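Side-chain contacts in Ro sixty-related protein, RSR (PDB 2NVO), which binds several small RNAs that accumulate during recovery from ultraviolet irradiation and contributes to the resistance of Deinococcus radiodurans to that irradiation: residues A[269-272]-A[273-277]; A[306-310]-A[311-315]. All coordinates share one frame; numbering follows the deposited sequence.

Contact 1. Residues A[269-272]-A[273-277]; sequences NGLT and WLLRN
W273 lays one face of its indole against the side chain of N269, four residues earlier, where the chain turns into helix 271-283. CB of N269 sits 3.9 Å from the centroid of the five-membered ring, a CH-pi contact over the face, and the amide beyond it stacks on the indole with the two planes 16° apart. With CG anti to the backbone N (chi1 -176°), the indole of W273 is swung back beneath N269; a broad flat ring suits this place because it can take the amide on one face while Y262, A265 and M266 of helix 259-266 pack around it. The next residue, L274, bonds from its N to O of G270 at 3.2 Å; G270, at the N-cap, has no side chain to cap the first-turn N-H groups, and its carbonyl takes the first bond of the helix. L275 N follows with a bond of 2.8 Å to O of L271. Its CG meets CD1 of L271 at 4.2 Å, two branched apolar chains suited to the side of the helix turned to L302. R276 N bonds to O of T272 at 3.2 Å, and the arginine's long chain folds back until one face of its guanidinium lies against CA of W273. N277 comes to the opposite face of the indole from N269: its ND2 stands 3.0 Å above the ring plane, toward its rim, and gives a hydrogen bond to O of W273 at 2.7 Å. N277 OD1 is taken by N280. Such a sequence of i to i+4 bonds starting from an N-cap is the first turn of an alpha-helix, here in the TROVE domain, within a region that, by similarity, probably binds RNA.

Contact 2. Residues A[306-310]-A[311-315]; sequences AALKR and GRIHP
A Schellman motif ends helix 305-310, and its two defining bonds run from the residues after the helix back into the last turn. I313 N reaches O of L308 at 3.1 Å, a nearly straight bond (170°) that lies in the carbonyl plane. Its companion is the hydrogen bond from R312 N to O of K309 at 3.0 Å, made from well above the carbonyl plane, a tighter turn than the helical one. The last ordinary i to i+4 bond of the helix precedes them, from G311 N to O of A307 at 3.0 Å. R312 has left the helix with a positive phi of 53°, a conformation more often filled by glycine; here the glycine comes one place earlier, at G311, where a CB would come close to O of A307. CG of R312 lies 3.7 Å from O of K309; R312 is exposed, a place that suits a long charged chain.

The reversal carries I313 back beside L308. CD2 of L308 rests against CB of I313 at 4.0 Å, and the two side chains cross at about a right angle. This apolar pair, facing L271 and L275 of helix 271-283, is the hydrophobic contact that commonly accompanies a Schellman ending. H314 then serves as N-cap of helix 315-326, its ND1 bonded to N of L316, while D317 takes its backbone N. P315, having no N-H to offer, fits the first turn. Together they make a Schellman C-cap followed directly by the N-cap of helix 315-326, a short connection between two helices of the TROVE domain.

How the contacts relate
Both contacts lie in the TROVE domain, their centres about 11 Å apart, and they follow in series: contact 1 opens helix 271-283, helix 292-302 comes between, and contact 2 closes helix 305-310 ahead of helix 315-326. They touch directly. CD2 of L271 packs on CD2 of L308 at 3.7 Å, and CD1 of L275 lies 3.9 Å from CG2 of I313, so one face of the starting helix meets the side chains that the later turn brings together. This packs together two helices separated in sequence by helix 292-302, within the horseshoe that the VWFA-like domain closes into a ring, whose central cavity binds single-stranded RNA.

Contact 1. Residues A[269-272]-A[273-277]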
loop_
_atom_site.group_PDB
_atom_site.type_symbol
_atom_site.label_atom_id
_atom_site.label_comp_id
_atom_site.label_asym_id
_atom_site.label_seq_id
_atom_site.Cartn_x
_atom_site.Cartn_y
_atom_site.Cartn_z
ATOM N N ASN A 269 -14.609 -10.492 10.351
ATOM C CA ASN A 269 -13.432 -9.882 9.752
ATOM C C ASN A 269 -12.210 -9.860 10.658
ATOM O O ASN A 269 -12.328 -9.920 11.879
ATOM C CB ASN A 269 -13.756 -8.488 9.214
ATOM C CG ASN A 269 -14.026 -8.495 7.719
ATOM O OD1 ASN A 269 -13.096 -8.565 6.908
ATOM N ND2 ASN A 269 -15.296 -8.427 7.347
ATOM N N GLY A 270 -11.039 -9.777 10.038
ATOM C CA GLY A 270 -9.784 -9.755 10.762
ATOM C C GLY A 270 -9.421 -8.407 11.356
ATOM O O GLY A 270 -10.249 -7.492 11.439
ATOM N N LEU A 271 -8.162 -8.297 11.768
ATOM C CA LEU A 271 -7.667 -7.143 12.508
ATOM C C LEU A 271 -7.537 -5.887 11.648
ATOM O O LEU A 271 -7.862 -4.783 12.088
ATOM C CB LEU A 271 -6.325 -7.491 13.156
ATOM C CG LEU A 271 -5.713 -6.499 14.142
ATOM C CD1 LEU A 271 -6.760 -5.897 15.081
ATOM C CD2 LEU A 271 -4.606 -7.191 14.925
ATOM N N THR A 272 -7.056 -6.054 10.426
ATOM C CA THR A 272 -6.932 -4.929 9.511
ATOM C C THR A 272 -8.271 -4.217 9.351
ATOM O O THR A 272 -8.356 -2.997 9.511
ATOM C CB THR A 272 -6.415 -5.386 8.147
ATOM O OG1 THR A 272 -5.253 -6.207 8.336
ATOM C CG2 THR A 272 -6.054 -4.182 7.288
ATOM N N TRP A 273 -9.314 -4.993 9.062
ATOM C CA TRP A 273 -10.676 -4.477 8.965
ATOM C C TRP A 273 -11.044 -3.729 10.230
ATOM O O TRP A 273 -11.560 -2.604 10.189
ATOM C CB TRP A 273 -11.680 -5.622 8.748
ATOM C CG TRP A 273 -13.099 -5.143 8.547
ATOM C CD1 TRP A 273 -13.709 -4.875 7.349
ATOM C CD2 TRP A 273 -14.078 -4.853 9.561
ATOM N NE1 TRP A 273 -14.999 -4.445 7.558
ATOM C CE2 TRP A 273 -15.249 -4.424 8.904
ATOM C CE3 TRP A 273 -14.077 -4.927 10.958
ATOM C CZ2 TRP A 273 -16.404 -4.061 9.595
ATOM C CZ3 TRP A 273 -15.225 -4.566 11.643
ATOM C CH2 TRP A 273 -16.373 -4.136 10.962
ATOM N N LEU A 274 -10.786 -4.378 11.364
ATOM C CA LEU A 274 -11.124 -3.818 12.662
ATOM C C LEU A 274 -10.449 -2.465 12.873
ATOM O O LEU A 274 -11.063 -1.518 13.376
ATOM C CB LEU A 274 -10.727 -4.794 13.775
ATOM C CG LEU A 274 -11.185 -4.325 15.152
ATOM C CD1 LEU A 274 -12.676 -4.044 15.122
ATOM C CD2 LEU A 274 -10.841 -5.332 16.248
ATOM N N LEU A 275 -9.178 -2.383 12.493
ATOM C CA LEU A 275 -8.421 -1.146 12.663
ATOM C C LEU A 275 -9.057 0.028 11.915
ATOM O O LEU A 275 -9.204 1.121 12.469
ATOM C CB LEU A 275 -6.970 -1.346 12.240
ATOM C CG LEU A 275 -6.172 -2.139 13.270
ATOM C CD1 LEU A 275 -4.821 -2.574 12.705
ATOM C CD2 LEU A 275 -6.009 -1.316 14.518
ATOM N N ARG A 276 -9.465 -0.198 10.673
ATOM C CA ARG A 276 -10.072 0.889 9.908
ATOM C C ARG A 276 -11.557 1.089 10.172
ATOM O O ARG A 276 -12.169 1.968 9.577
ATOM C CB ARG A 276 -9.804 0.747 8.408
ATOM C CG ARG A 276 -10.313 -0.523 7.776
ATOM C CD ARG A 276 -10.285 -0.412 6.248
ATOM N NE ARG A 276 -9.961 -1.698 5.631
ATOM C CZ ARG A 276 -10.861 -2.588 5.221
ATOM N NH1 ARG A 276 -12.162 -2.332 5.338
ATOM N NH2 ARG A 276 -10.458 -3.736 4.681
ATOM N N ASN A 277 -12.136 0.304 11.084
ATOM C CA ASN A 277 -13.576 0.373 11.298
ATOM C C ASN A 277 -14.025 0.784 12.698
ATOM O O ASN A 277 -15.226 0.805 12.986
ATOM C CB ASN A 277 -14.254 -0.929 10.844
ATOM C CG ASN A 277 -14.454 -0.987 9.338
ATOM O OD1 ASN A 277 -15.358 -0.354 8.807
ATOM N ND2 ASN A 277 -13.623 -1.755 8.650
#

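Contact 2. Residues A[306-310]-A[311-315]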
loop_
_atom_site.group_PDB
_atom_site.type_symbol
_atom_site.label_atom_id
_atom_site.label_comp_id
_atom_site.label_asym_id
_atom_site.label_seq_id
_atom_site.Cartn_x
_atom_site.Cartn_y
_atom_site.Cartn_z
ATOM N N ALA A 306 -0.521 -12.624 18.288
ATOM C CA ALA A 306 -0.622 -13.556 17.177
ATOM C C ALA A 306 -1.417 -12.965 16.016
ATOM O O ALA A 306 -1.139 -13.236 14.854
ATOM C CB ALA A 306 -1.243 -14.872 17.646
ATOM N N ALA A 307 -2.412 -12.154 16.327
ATOM C CA ALA A 307 -3.230 -11.563 15.284
ATOM C C ALA A 307 -2.493 -10.373 14.652
ATOM O O ALA A 307 -2.618 -10.122 13.456
ATOM C CB ALA A 307 -4.586 -11.140 15.838
ATOM N N LEU A 308 -1.730 -9.650 15.471
ATOM C CA LEU A 308 -0.873 -8.578 14.979
ATOM C C LEU A 308 0.166 -9.126 13.987
ATOM O O LEU A 308 0.365 -8.567 12.899
ATOM C CB LEU A 308 -0.191 -7.873 16.156
ATOM C CG LEU A 308 -1.087 -6.956 17.004
ATOM C CD1 LEU A 308 -0.425 -6.575 18.307
ATOM C CD2 LEU A 308 -1.504 -5.699 16.213
ATOM N N LYS A 309 0.818 -10.228 14.362
ATOM C CA LYS A 309 1.853 -10.825 13.520
ATOM C C LYS A 309 1.298 -11.358 12.210
ATOM O O LYS A 309 1.823 -11.063 11.141
ATOM C CB LYS A 309 2.591 -11.943 14.266
ATOM C CG LYS A 309 3.603 -12.702 13.410
ATOM C CD LYS A 309 4.266 -13.825 14.203
ATOM C CE LYS A 309 5.456 -14.422 13.455
ATOM N NZ LYS A 309 5.077 -14.975 12.117
ATOM N N ARG A 310 0.234 -12.146 12.294
ATOM C CA ARG A 310 -0.343 -12.771 11.108
ATOM C C ARG A 310 -0.957 -11.750 10.161
ATOM O O ARG A 310 -0.956 -11.936 8.942
ATOM C CB ARG A 310 -1.377 -13.830 11.510
ATOM C CG ARG A 310 -2.264 -14.312 10.367
ATOM C CD ARG A 310 -3.083 -15.514 10.805
ATOM N NE ARG A 310 -3.368 -15.465 12.237
ATOM C CZ ARG A 310 -4.505 -15.018 12.763
ATOM N NH1 ARG A 310 -5.481 -14.586 11.973
ATOM N NH2 ARG A 310 -4.665 -15.005 14.085
ATOM N N GLY A 311 -1.479 -10.667 10.729
ATOM C CA GLY A 311 -2.038 -9.586 9.941
ATOM C C GLY A 311 -0.965 -8.619 9.470
ATOM O O GLY A 311 -1.252 -7.677 8.726
ATOM N N ARG A 312 0.269 -8.839 9.915
ATOM C CA ARG A 312 1.391 -8.001 9.497
ATOM C C ARG A 312 1.120 -6.509 9.727
ATOM O O ARG A 312 1.382 -5.677 8.856
ATOM C CB ARG A 312 1.718 -8.254 8.020
ATOM C CG ARG A 312 2.106 -9.699 7.712
ATOM C CD ARG A 312 2.845 -9.814 6.381
ATOM N NE ARG A 312 1.976 -10.190 5.265
ATOM C CZ ARG A 312 1.373 -9.326 4.451
ATOM N NH1 ARG A 312 1.524 -8.018 4.623
ATOM N NH2 ARG A 312 0.612 -9.772 3.460
ATOM N N ILE A 313 0.594 -6.182 10.903
ATOM C CA ILE A 313 0.276 -4.796 11.237
ATOM C C ILE A 313 1.554 -4.015 11.503
ATOM O O ILE A 313 2.387 -4.415 12.322
ATOM C CB ILE A 313 -0.675 -4.691 12.457
ATOM C CG1 ILE A 313 -1.964 -5.482 12.197
ATOM C CG2 ILE A 313 -1.015 -3.242 12.757
ATOM C CD1 ILE A 313 -2.589 -5.213 10.862
ATOM N N HIS A 314 1.715 -2.912 10.776
ATOM C CA HIS A 314 2.881 -2.068 10.918
ATOM C C HIS A 314 2.557 -1.094 12.040
ATOM O O HIS A 314 1.402 -0.766 12.240
ATOM C CB HIS A 314 3.123 -1.323 9.611
ATOM C CG HIS A 314 4.424 -0.588 9.563
ATOM N ND1 HIS A 314 4.576 0.682 10.072
ATOM C CD2 HIS A 314 5.630 -0.945 9.063
ATOM C CE1 HIS A 314 5.819 1.084 9.873
ATOM N NE2 HIS A 314 6.480 0.114 9.273
ATOM N N PRO A 315 3.569 -0.652 12.793
ATOM C CA PRO A 315 3.271 0.295 13.869
ATOM C C PRO A 315 2.491 1.535 13.375
ATOM O O PRO A 315 1.591 1.986 14.070
ATOM C CB PRO A 315 4.659 0.662 14.410
ATOM C CG PRO A 315 5.520 -0.520 14.059
ATOM C CD PRO A 315 4.997 -1.010 12.737
#